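Actin-related protein 8 (Homo sapiens, PDB 4FO0) binds ATP and serves as a proposed core subunit of the INO80 chromatin-remodelling complex, with low basal ATPase activity and no ability to polymerise. Local coordinates at residues T126-H131 / D147-H152; D176-W181 / M223-S228; Q574-R579 / R586-F591. All coordinates share one frame; numbering follows the deposited sequence.

Interaction 1 of 3, residues T126-H131 / D147-H152; sequences TNTSHH and DCYNIH
Thr-128 and Asp-147 reach for each other from opposite directions, and the hydroxyl OG1 of the threonine donates a 2.6 Å hydrogen bond to OD1 of the aspartate. The hydroxyl meets that oxygen nearly along its C-O axis. With OG1 of Thr-128 set between the backbone N and the carbonyl carbon (chi1 71°), the hydroxyl faces the carboxylate, while the methyl CG2 is left beside the ring of Tyr-149. The same OD1 takes a second bond, 3.1 Å from a water that also donates to the carbonyl O of Thr-126, 2.8 Å away, so two donors grip one carboxylate oxygen and the loop is tied to Asp-147 twice.

Residues 126-131 are an irregular loop that ends in a type I turn from Thr-128 to His-131. They face the start of strand 149-152, an antiparallel neighbour of strand 38-47 in the mixed sheet that actin-family proteins build beside the nucleotide cleft.

Tyr-149 points its ring at the turn from the opposite direction to Thr-128. CB of Thr-128 approaches the ring obliquely, and its CG2 lies 4.1 Å from CE1 of Tyr-149. The phenol OH of Tyr-149 comes within 3.8 Å of the backbone C of His-131. That hydroxyl is hydrogen-bonded to the carbonyl O of Pro-132, just past the turn. Leu-135 of strand 134-136 touches both Thr-128 and Tyr-149.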
loop_
_atom_site.group_PDB
_atom_site.type_symbol
_atom_site.label_atom_id
_atom_site.label_comp_id
_atom_site.label_asym_id
_atom_site.label_seq_id
_atom_site.Cartn_x
_atom_site.Cartn_y
_atom_site.Cartn_z
ATOM N N THR A 126 -13.697 -20.417 -3.889
ATOM C CA THR A 126 -13.758 -20.351 -5.341
ATOM C C THR A 126 -13.926 -21.759 -5.929
ATOM O O THR A 126 -13.235 -22.700 -5.532
ATOM C CB THR A 126 -12.467 -19.760 -5.883
ATOM O OG1 THR A 126 -12.309 -18.440 -5.355
ATOM C CG2 THR A 126 -12.473 -19.727 -7.410
ATOM N N ASN A 127 -14.844 -21.920 -6.870
ATOM C CA ASN A 127 -14.998 -23.234 -7.469
ATOM C C ASN A 127 -13.910 -23.549 -8.487
ATOM O O ASN A 127 -13.686 -22.799 -9.438
ATOM C CB ASN A 127 -16.374 -23.426 -8.093
ATOM C CG ASN A 127 -16.534 -24.801 -8.699
ATOM O OD1 ASN A 127 -16.673 -25.799 -7.985
ATOM N ND2 ASN A 127 -16.483 -24.868 -10.020
ATOM N N THR A 128 -13.244 -24.672 -8.277
ATOM C CA THR A 128 -12.170 -25.094 -9.156
ATOM C C THR A 128 -12.449 -26.488 -9.729
ATOM O O THR A 128 -11.526 -27.210 -10.114
ATOM C CB THR A 128 -10.833 -25.117 -8.397
ATOM O OG1 THR A 128 -10.836 -26.205 -7.465
ATOM C CG2 THR A 128 -10.621 -23.810 -7.645
ATOM N N SER A 129 -13.726 -26.864 -9.772
ATOM C CA SER A 129 -14.135 -28.169 -10.294
ATOM C C SER A 129 -13.654 -28.392 -11.729
ATOM O O SER A 129 -13.188 -29.475 -12.085
ATOM C CB SER A 129 -15.656 -28.315 -10.225
ATOM O OG SER A 129 -16.090 -28.459 -8.882
ATOM N N HIS A 130 -13.769 -27.347 -12.540
ATOM C CA HIS A 130 -13.335 -27.360 -13.928
ATOM C C HIS A 130 -11.828 -27.162 -14.106
ATOM O O HIS A 130 -11.375 -26.860 -15.203
ATOM C CB HIS A 130 -14.054 -26.245 -14.668
ATOM C CG HIS A 130 -13.848 -24.900 -14.055
ATOM N ND1 HIS A 130 -14.120 -24.640 -12.729
ATOM C CD2 HIS A 130 -13.382 -23.742 -14.578
ATOM C CE1 HIS A 130 -13.838 -23.377 -12.465
ATOM N NE2 HIS A 130 -13.389 -22.810 -13.570
ATOM N N HIS A 131 -11.060 -27.302 -13.031
ATOM C CA HIS A 131 -9.597 -27.225 -13.101
ATOM C C HIS A 131 -9.000 -26.054 -13.886
ATOM O O HIS A 131 -8.198 -26.279 -14.788
ATOM C CB HIS A 131 -9.038 -28.515 -13.693
ATOM C CG HIS A 131 -9.473 -29.744 -12.966
ATOM N ND1 HIS A 131 -10.450 -29.723 -11.995
ATOM C CD2 HIS A 131 -9.062 -31.030 -13.062
ATOM C CE1 HIS A 131 -10.626 -30.944 -11.524
ATOM N NE2 HIS A 131 -9.795 -31.755 -12.155
ATOM N N ASP A 147 -6.644 -26.916 -1.944
ATOM C CA ASP A 147 -6.589 -27.127 -3.389
ATOM C C ASP A 147 -5.178 -27.046 -3.922
ATOM O O ASP A 147 -4.289 -26.473 -3.297
ATOM C CB ASP A 147 -7.445 -26.118 -4.139
ATOM C CG ASP A 147 -8.877 -26.549 -4.245
ATOM O OD1 ASP A 147 -9.557 -26.050 -5.170
ATOM O OD2 ASP A 147 -9.313 -27.382 -3.411
ATOM N N CYS A 148 -4.994 -27.610 -5.107
ATOM C CA CYS A 148 -3.674 -27.747 -5.691
ATOM C C CYS A 148 -3.363 -26.488 -6.474
ATOM O O CYS A 148 -3.309 -26.491 -7.708
ATOM C CB CYS A 148 -3.611 -28.992 -6.587
ATOM S SG CYS A 148 -5.036 -29.156 -7.732
ATOM N N TYR A 149 -3.183 -25.395 -5.748
ATOM C CA TYR A 149 -2.817 -24.135 -6.375
ATOM C C TYR A 149 -1.734 -23.462 -5.572
ATOM O O TYR A 149 -1.787 -23.442 -4.333
ATOM C CB TYR A 149 -4.037 -23.223 -6.509
ATOM C CG TYR A 149 -5.002 -23.651 -7.592
ATOM C CD1 TYR A 149 -5.867 -24.727 -7.398
ATOM C CD2 TYR A 149 -5.057 -22.978 -8.809
ATOM C CE1 TYR A 149 -6.755 -25.114 -8.382
ATOM C CE2 TYR A 149 -5.950 -23.361 -9.801
ATOM C CZ TYR A 149 -6.792 -24.435 -9.583
ATOM O OH TYR A 149 -7.676 -24.826 -10.566
ATOM N N ASN A 150 -0.724 -22.943 -6.268
ATOM C CA ASN A 150 0.250 -22.059 -5.622
ATOM C C ASN A 150 -0.251 -20.628 -5.697
ATOM O O ASN A 150 -0.862 -20.224 -6.697
ATOM C CB ASN A 150 1.623 -22.165 -6.263
ATOM C CG ASN A 150 2.236 -23.541 -6.108
ATOM O OD1 ASN A 150 1.992 -24.241 -5.128
ATOM N ND2 ASN A 150 3.044 -23.931 -7.080
ATOM N N ILE A 151 -0.017 -19.873 -4.630
ATOM C CA ILE A 151 -0.449 -18.484 -4.567
ATOM C C ILE A 151 0.735 -17.553 -4.758
ATOM O O ILE A 151 1.748 -17.673 -4.059
ATOM C CB ILE A 151 -1.122 -18.179 -3.229
ATOM C CG1 ILE A 151 -2.276 -19.152 -2.996
ATOM C CG2 ILE A 151 -1.592 -16.727 -3.179
ATOM C CD1 ILE A 151 -3.372 -19.050 -4.015
ATOM N N HIS A 152 0.598 -16.627 -5.706
ATOM C CA HIS A 152 1.672 -15.688 -6.031
ATOM C C HIS A 152 1.224 -14.233 -5.989
ATOM O O HIS A 152 0.234 -13.842 -6.624
ATOM C CB HIS A 152 2.295 -16.007 -7.402
ATOM C CG HIS A 152 2.904 -17.374 -7.480
ATOM N ND1 HIS A 152 2.310 -18.420 -8.156
ATOM C CD2 HIS A 152 4.046 -17.870 -6.949
ATOM C CE1 HIS A 152 3.059 -19.502 -8.038
ATOM N NE2 HIS A 152 4.118 -19.195 -7.311
HETATM O O HOH W 1 -11.057 -23.621 -4.007
#

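Interaction 2 of 3, residues D176-W181 / M223-S228; sequences DIEVIW and MKMGFS
Glu-178 and Trp-181, one turn apart on helix 170-187, meet Lys-224 and Met-225. The contact joins that helix to the C-terminal end of helix 211-225 in the actin fold, beside the sheet that carries strands 38-47 and 200-205. Helix 211-225 gives way at Gly-226, whose positive phi turns the chain toward strand 229-234.

The apolar contacts come from Met-225. Its CG lies 4.1 Å from CG of Glu-178, the two chains sliding past each other in opposite directions. A turn about the CG-SD bond (chi3 97°) carries CE of Met-225 to 3.8 Å from CB of Trp-181. The methyl therefore meets the root of the tryptophan; the indole itself has Ile-177 CG2 over one face and hydrogen-bonds through NE1 to NE2 of His-42. Met-220, further back on helix 211-225, touches both Glu-178 and Trp-181.

The polar side is looser. Glu-178, extended with CG anti to the backbone N (chi1 170°), lies across Lys-224 at about a right angle. Opposite charges probably attract here at some distance, since OE1 of Glu-178 stays 5.1 Å from NZ of Lys-224. OE2 of Glu-178 lies near CG of Met-225 and beside the carbonyl O of Lys-224, an acceptor like itself with which it makes no bond. OE1 of Glu-178 rests 3.5 Å from CB of Lys-224.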
loop_
_atom_site.group_PDB
_atom_site.type_symbol
_atom_site.label_atom_id
_atom_site.label_comp_id
_atom_site.label_asym_id
_atom_site.label_seq_id
_atom_site.Cartn_x
_atom_site.Cartn_y
_atom_site.Cartn_z
ATOM N N ASP A 176 3.014 -13.577 -14.731
ATOM C CA ASP A 176 1.941 -13.412 -13.761
ATOM C C ASP A 176 1.348 -12.008 -13.828
ATOM O O ASP A 176 0.130 -11.847 -13.778
ATOM C CB ASP A 176 2.431 -13.732 -12.347
ATOM C CG ASP A 176 2.742 -15.226 -12.151
ATOM O OD1 ASP A 176 2.400 -16.023 -13.055
ATOM O OD2 ASP A 176 3.321 -15.607 -11.097
ATOM N N ILE A 177 2.202 -10.996 -13.950
ATOM C CA ILE A 177 1.727 -9.630 -14.131
ATOM C C ILE A 177 0.841 -9.557 -15.352
ATOM O O ILE A 177 -0.267 -9.035 -15.290
ATOM C CB ILE A 177 2.870 -8.632 -14.320
ATOM C CG1 ILE A 177 3.747 -8.619 -13.075
ATOM C CG2 ILE A 177 2.323 -7.219 -14.598
ATOM C CD1 ILE A 177 2.960 -8.416 -11.855
ATOM N N GLU A 178 1.330 -10.097 -16.461
ATOM C CA GLU A 178 0.589 -10.012 -17.704
ATOM C C GLU A 178 -0.761 -10.696 -17.588
ATOM O O GLU A 178 -1.781 -10.152 -18.002
ATOM C CB GLU A 178 1.374 -10.605 -18.862
ATOM C CG GLU A 178 0.524 -10.732 -20.112
ATOM C CD GLU A 178 1.340 -10.943 -21.369
ATOM O OE1 GLU A 178 2.557 -11.216 -21.252
ATOM O OE2 GLU A 178 0.762 -10.828 -22.475
ATOM N N VAL A 179 -0.773 -11.890 -17.022
ATOM C CA VAL A 179 -2.035 -12.576 -16.821
ATOM C C VAL A 179 -2.975 -11.764 -15.920
ATOM O O VAL A 179 -4.153 -11.590 -16.238
ATOM C CB VAL A 179 -1.828 -13.986 -16.265
ATOM C CG1 VAL A 179 -3.162 -14.619 -15.884
ATOM C CG2 VAL A 179 -1.108 -14.838 -17.291
ATOM N N ILE A 180 -2.459 -11.260 -14.804
ATOM C CA ILE A 180 -3.289 -10.468 -13.907
ATOM C C ILE A 180 -3.811 -9.192 -14.588
ATOM O O ILE A 180 -5.005 -8.895 -14.528
ATOM C CB ILE A 180 -2.551 -10.120 -12.607
ATOM C CG1 ILE A 180 -2.199 -11.390 -11.828
ATOM C CG2 ILE A 180 -3.400 -9.205 -11.728
ATOM C CD1 ILE A 180 -1.313 -11.118 -10.612
ATOM N N TRP A 181 -2.927 -8.446 -15.240
ATOM C CA TRP A 181 -3.335 -7.211 -15.891
ATOM C C TRP A 181 -4.269 -7.453 -17.062
ATOM O O TRP A 181 -5.231 -6.721 -17.243
ATOM C CB TRP A 181 -2.131 -6.377 -16.336
ATOM C CG TRP A 181 -1.352 -5.870 -15.183
ATOM C CD1 TRP A 181 -1.554 -6.182 -13.869
ATOM C CD2 TRP A 181 -0.235 -4.974 -15.217
ATOM N NE1 TRP A 181 -0.636 -5.538 -13.085
ATOM C CE2 TRP A 181 0.190 -4.793 -13.885
ATOM C CE3 TRP A 181 0.453 -4.316 -16.240
ATOM C CZ2 TRP A 181 1.270 -3.972 -13.550
ATOM C CZ3 TRP A 181 1.515 -3.498 -15.909
ATOM C CH2 TRP A 181 1.918 -3.334 -14.574
ATOM N N MET A 223 5.016 -4.790 -26.297
ATOM C CA MET A 223 5.266 -5.962 -27.129
ATOM C C MET A 223 4.358 -7.163 -26.843
ATOM O O MET A 223 3.876 -7.811 -27.762
ATOM C CB MET A 223 6.743 -6.387 -27.042
ATOM C CG MET A 223 7.754 -5.355 -27.540
ATOM S SD MET A 223 7.396 -4.640 -29.176
ATOM C CE MET A 223 6.076 -3.515 -28.748
ATOM N N LYS A 224 4.135 -7.474 -25.576
ATOM C CA LYS A 224 3.385 -8.678 -25.227
ATOM C C LYS A 224 1.875 -8.435 -25.172
ATOM O O LYS A 224 1.090 -9.280 -25.573
ATOM C CB LYS A 224 3.865 -9.233 -23.882
ATOM C CG LYS A 224 5.301 -9.695 -23.866
ATOM C CD LYS A 224 5.390 -11.171 -24.212
ATOM C CE LYS A 224 6.818 -11.678 -24.092
ATOM N NZ LYS A 224 7.395 -11.401 -22.741
ATOM N N MET A 225 1.463 -7.285 -24.656
ATOM C CA MET A 225 0.044 -7.040 -24.462
ATOM C C MET A 225 -0.585 -6.306 -25.651
ATOM O O MET A 225 -1.771 -6.485 -25.938
ATOM C CB MET A 225 -0.198 -6.269 -23.172
ATOM C CG MET A 225 -0.167 -7.118 -21.922
ATOM S SD MET A 225 -0.341 -6.071 -20.469
ATOM C CE MET A 225 -2.088 -6.199 -20.126
ATOM N N GLY A 226 0.201 -5.474 -26.331
ATOM C CA GLY A 226 -0.239 -4.894 -27.582
ATOM C C GLY A 226 -0.741 -3.465 -27.578
ATOM O O GLY A 226 -1.385 -3.035 -28.536
ATOM N N PHE A 227 -0.459 -2.730 -26.508
ATOM C CA PHE A 227 -0.711 -1.301 -26.494
ATOM C C PHE A 227 0.149 -0.658 -27.559
ATOM O O PHE A 227 1.225 -1.157 -27.861
ATOM C CB PHE A 227 -0.321 -0.717 -25.155
ATOM C CG PHE A 227 -1.301 -0.990 -24.076
ATOM C CD1 PHE A 227 -2.300 -0.070 -23.786
ATOM C CD2 PHE A 227 -1.225 -2.158 -23.338
ATOM C CE1 PHE A 227 -3.214 -0.309 -22.781
ATOM C CE2 PHE A 227 -2.135 -2.410 -22.333
ATOM C CZ PHE A 227 -3.137 -1.476 -22.054
ATOM N N SER A 228 -0.301 0.460 -28.111
ATOM C CA SER A 228 0.427 1.076 -29.207
ATOM C C SER A 228 1.430 2.077 -28.679
ATOM O O SER A 228 2.453 2.356 -29.319
ATOM C CB SER A 228 -0.529 1.756 -30.185
ATOM O OG SER A 228 -1.176 2.833 -29.558
#

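Interaction 3 of 3, residues Q574-R579 / R586-F591; sequences QREWQR and RERAAF
The two backbones stay well apart, with CA of Glu-576 and CA of Arg-588 11.1 Å from each other at the nearest pair, so Glu-576 and Arg-588 have to bridge the gap with their side chains. They do so with a salt bridge. Its shortest bond runs from NH1 of Arg-588 to OE2 of Glu-576 at 2.8 Å, and it is bent, with an N-H...O angle of 133°. The arginine comes to the syn side of OE2, 28° out of the carboxylate plane. Two weak bonds add to it, from NH1 and NH2 of Arg-588 to OE1 of Glu-576, each 3.4 Å long. OE1 sits at the edge of the guanidinium, in its plane, but the carboxylate is turned 76° against that plane, so the two groups do not form the flat, two-bonded pair.

The bridge spans two short consecutive helices, 574-580 and 583-588, near the C-terminus of this actin-fold chain. It lies at the surface and buries just 81 Å² in all. Glu-576 also touches Met-584 of the second helix, and Trp-577 packs on Leu-585 there and on helix 211-225.

Each partner has a second hold just before the first helix. OE2 of Glu-576 accepts a hydrogen bond from the backbone N of Tyr-573. With an alanine here instead of Glu-576, the guanidinium of Arg-588 would probably lose this carboxylate as its countercharge, and the N-H of Tyr-573 would lose this acceptor. Arg-588, its CG anti to the backbone N and its chain bent at chi3, also gives a hydrogen bond from NH1 to the carbonyl O of Trp-571.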
loop_
_atom_site.group_PDB
_atom_site.type_symbol
_atom_site.label_atom_id
_atom_site.label_comp_id
_atom_site.label_asym_id
_atom_site.label_seq_id
_atom_site.Cartn_x
_atom_site.Cartn_y
_atom_site.Cartn_z
ATOM N N GLN A 574 5.163 1.572 -30.003
ATOM C CA GLN A 574 5.641 0.219 -30.250
ATOM C C GLN A 574 6.891 0.125 -31.106
ATOM O O GLN A 574 7.852 -0.555 -30.733
ATOM C CB GLN A 574 4.557 -0.609 -30.908
ATOM C CG GLN A 574 3.486 -1.096 -29.987
ATOM C CD GLN A 574 2.837 -2.355 -30.526
ATOM O OE1 GLN A 574 3.512 -3.211 -31.103
ATOM N NE2 GLN A 574 1.525 -2.474 -30.353
ATOM N N ARG A 575 6.880 0.780 -32.263
ATOM C CA ARG A 575 7.975 0.587 -33.200
ATOM C C ARG A 575 9.264 1.249 -32.737
ATOM O O ARG A 575 10.347 0.690 -32.911
ATOM C CB ARG A 575 7.604 1.004 -34.622
ATOM C CG ARG A 575 8.343 0.172 -35.674
ATOM C CD ARG A 575 7.745 0.337 -37.059
ATOM N NE ARG A 575 7.861 1.710 -37.544
ATOM C CZ ARG A 575 8.402 2.049 -38.710
ATOM N NH1 ARG A 575 8.879 1.113 -39.521
ATOM N NH2 ARG A 575 8.461 3.325 -39.067
ATOM N N GLU A 576 9.151 2.420 -32.124
ATOM C CA GLU A 576 10.324 3.042 -31.515
ATOM C C GLU A 576 10.917 2.119 -30.450
ATOM O O GLU A 576 12.133 2.057 -30.261
ATOM C CB GLU A 576 9.969 4.394 -30.901
ATOM C CG GLU A 576 9.099 5.268 -31.799
ATOM C CD GLU A 576 8.520 6.479 -31.069
ATOM O OE1 GLU A 576 8.385 7.549 -31.699
ATOM O OE2 GLU A 576 8.192 6.365 -29.868
ATOM N N TRP A 577 10.056 1.388 -29.759
ATOM C CA TRP A 577 10.518 0.473 -28.748
ATOM C C TRP A 577 11.182 -0.722 -29.355
ATOM O O TRP A 577 12.325 -1.060 -29.005
ATOM C CB TRP A 577 9.375 0.027 -27.855
ATOM C CG TRP A 577 9.858 -0.837 -26.728
ATOM C CD1 TRP A 577 9.755 -2.212 -26.611
ATOM C CD2 TRP A 577 10.577 -0.407 -25.530
ATOM N NE1 TRP A 577 10.334 -2.645 -25.454
ATOM C CE2 TRP A 577 10.844 -1.614 -24.759
ATOM C CE3 TRP A 577 10.999 0.812 -25.033
ATOM C CZ2 TRP A 577 11.503 -1.578 -23.551
ATOM C CZ3 TRP A 577 11.665 0.835 -23.814
ATOM C CH2 TRP A 577 11.911 -0.333 -23.092
ATOM N N GLN A 578 10.480 -1.385 -30.263
ATOM C CA GLN A 578 11.018 -2.552 -30.938
ATOM C C GLN A 578 12.393 -2.249 -31.498
ATOM O O GLN A 578 13.268 -3.106 -31.526
ATOM C CB GLN A 578 10.086 -2.976 -32.066
ATOM C CG GLN A 578 10.361 -4.362 -32.610
ATOM C CD GLN A 578 9.154 -4.954 -33.306
ATOM O OE1 GLN A 578 8.169 -4.264 -33.556
ATOM N NE2 GLN A 578 9.226 -6.240 -33.620
ATOM N N ARG A 579 12.572 -1.016 -31.946
ATOM C CA ARG A 579 13.802 -0.599 -32.592
ATOM C C ARG A 579 14.874 -0.285 -31.563
ATOM O O ARG A 579 15.901 -0.948 -31.505
ATOM C CB ARG A 579 13.547 0.629 -33.457
ATOM C CG ARG A 579 13.382 0.330 -34.934
ATOM C CD ARG A 579 14.129 1.348 -35.774
ATOM N NE ARG A 579 13.232 2.091 -36.650
ATOM C CZ ARG A 579 11.971 1.751 -36.886
ATOM N NH1 ARG A 579 11.454 0.678 -36.307
ATOM N NH2 ARG A 579 11.227 2.487 -37.699
ATOM N N ARG A 586 15.570 6.596 -21.784
ATOM C CA ARG A 586 16.640 7.555 -21.541
ATOM C C ARG A 586 16.360 8.879 -22.239
ATOM O O ARG A 586 16.540 9.946 -21.654
ATOM C CB ARG A 586 18.003 6.993 -21.950
ATOM C CG ARG A 586 18.625 6.139 -20.860
ATOM C CD ARG A 586 20.062 5.788 -21.155
ATOM N NE ARG A 586 20.188 4.956 -22.347
ATOM C CZ ARG A 586 20.096 3.629 -22.353
ATOM N NH1 ARG A 586 20.233 2.966 -23.497
ATOM N NH2 ARG A 586 19.868 2.964 -21.222
ATOM N N GLU A 587 15.903 8.811 -23.484
ATOM C CA GLU A 587 15.616 10.025 -24.234
ATOM C C GLU A 587 14.375 10.732 -23.718
ATOM O O GLU A 587 14.396 11.931 -23.464
ATOM C CB GLU A 587 15.425 9.722 -25.722
ATOM C CG GLU A 587 16.692 9.329 -26.471
ATOM C CD GLU A 587 16.400 8.882 -27.900
ATOM O OE1 GLU A 587 15.314 9.223 -28.424
ATOM O OE2 GLU A 587 17.247 8.180 -28.495
ATOM N N ARG A 588 13.302 9.976 -23.539
ATOM C CA ARG A 588 11.974 10.568 -23.532
ATOM C C ARG A 588 11.185 10.460 -22.229
ATOM O O ARG A 588 9.990 10.758 -22.195
ATOM C CB ARG A 588 11.162 9.962 -24.678
ATOM C CG ARG A 588 9.974 10.781 -25.081
ATOM C CD ARG A 588 9.237 10.103 -26.186
ATOM N NE ARG A 588 10.044 9.994 -27.394
ATOM C CZ ARG A 588 9.639 9.351 -28.482
ATOM N NH1 ARG A 588 8.446 8.769 -28.494
ATOM N NH2 ARG A 588 10.417 9.279 -29.548
ATOM N N ALA A 589 11.835 10.042 -21.156
ATOM C CA ALA A 589 11.139 9.948 -19.881
ATOM C C ALA A 589 10.988 11.316 -19.212
ATOM O O ALA A 589 11.939 12.095 -19.152
ATOM C CB ALA A 589 11.835 8.962 -18.956
ATOM N N ALA A 590 9.784 11.584 -18.711
ATOM C CA ALA A 590 9.464 12.823 -18.000
ATOM C C ALA A 590 10.420 13.080 -16.848
ATOM O O ALA A 590 10.773 14.225 -16.553
ATOM C CB ALA A 590 8.035 12.779 -17.483
ATOM N N PHE A 591 10.819 12.005 -16.184
ATOM C CA PHE A 591 11.792 12.108 -15.118
ATOM C C PHE A 591 13.166 11.764 -15.679
ATOM O O PHE A 591 13.290 11.278 -16.808
ATOM C CB PHE A 591 11.422 11.149 -13.993
ATOM C CG PHE A 591 11.185 9.758 -14.462
ATOM C CD1 PHE A 591 9.950 9.388 -14.954
ATOM C CD2 PHE A 591 12.210 8.828 -14.453
ATOM C CE1 PHE A 591 9.730 8.102 -15.401
ATOM C CE2 PHE A 591 11.996 7.544 -14.895
ATOM C CZ PHE A 591 10.754 7.180 -15.371
#

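Overall arrangement
The three contacts follow one another along the chain, each closing before the next opens. Interactions 1 and 2 have centres about 23 Å apart and meet where CB of His-152 packs 3.9 Å from OD2 of Asp-176; strand 149-152 and helix 170-187 both lie against strand 38-47. Interaction 3, built from the C-terminal helices, is centred about 39 Å from interaction 1, without touching it, but about 18 Å from interaction 2. There, the backbone O of Ser-228 and N of Gln-574 lie 2.9 Å apart, a probable hydrogen bond beside the antiparallel pair of strands 229-234 and 572-573. The C-terminal part of the chain thus returns to the sheet its N-terminal part began, as in other actin-family proteins.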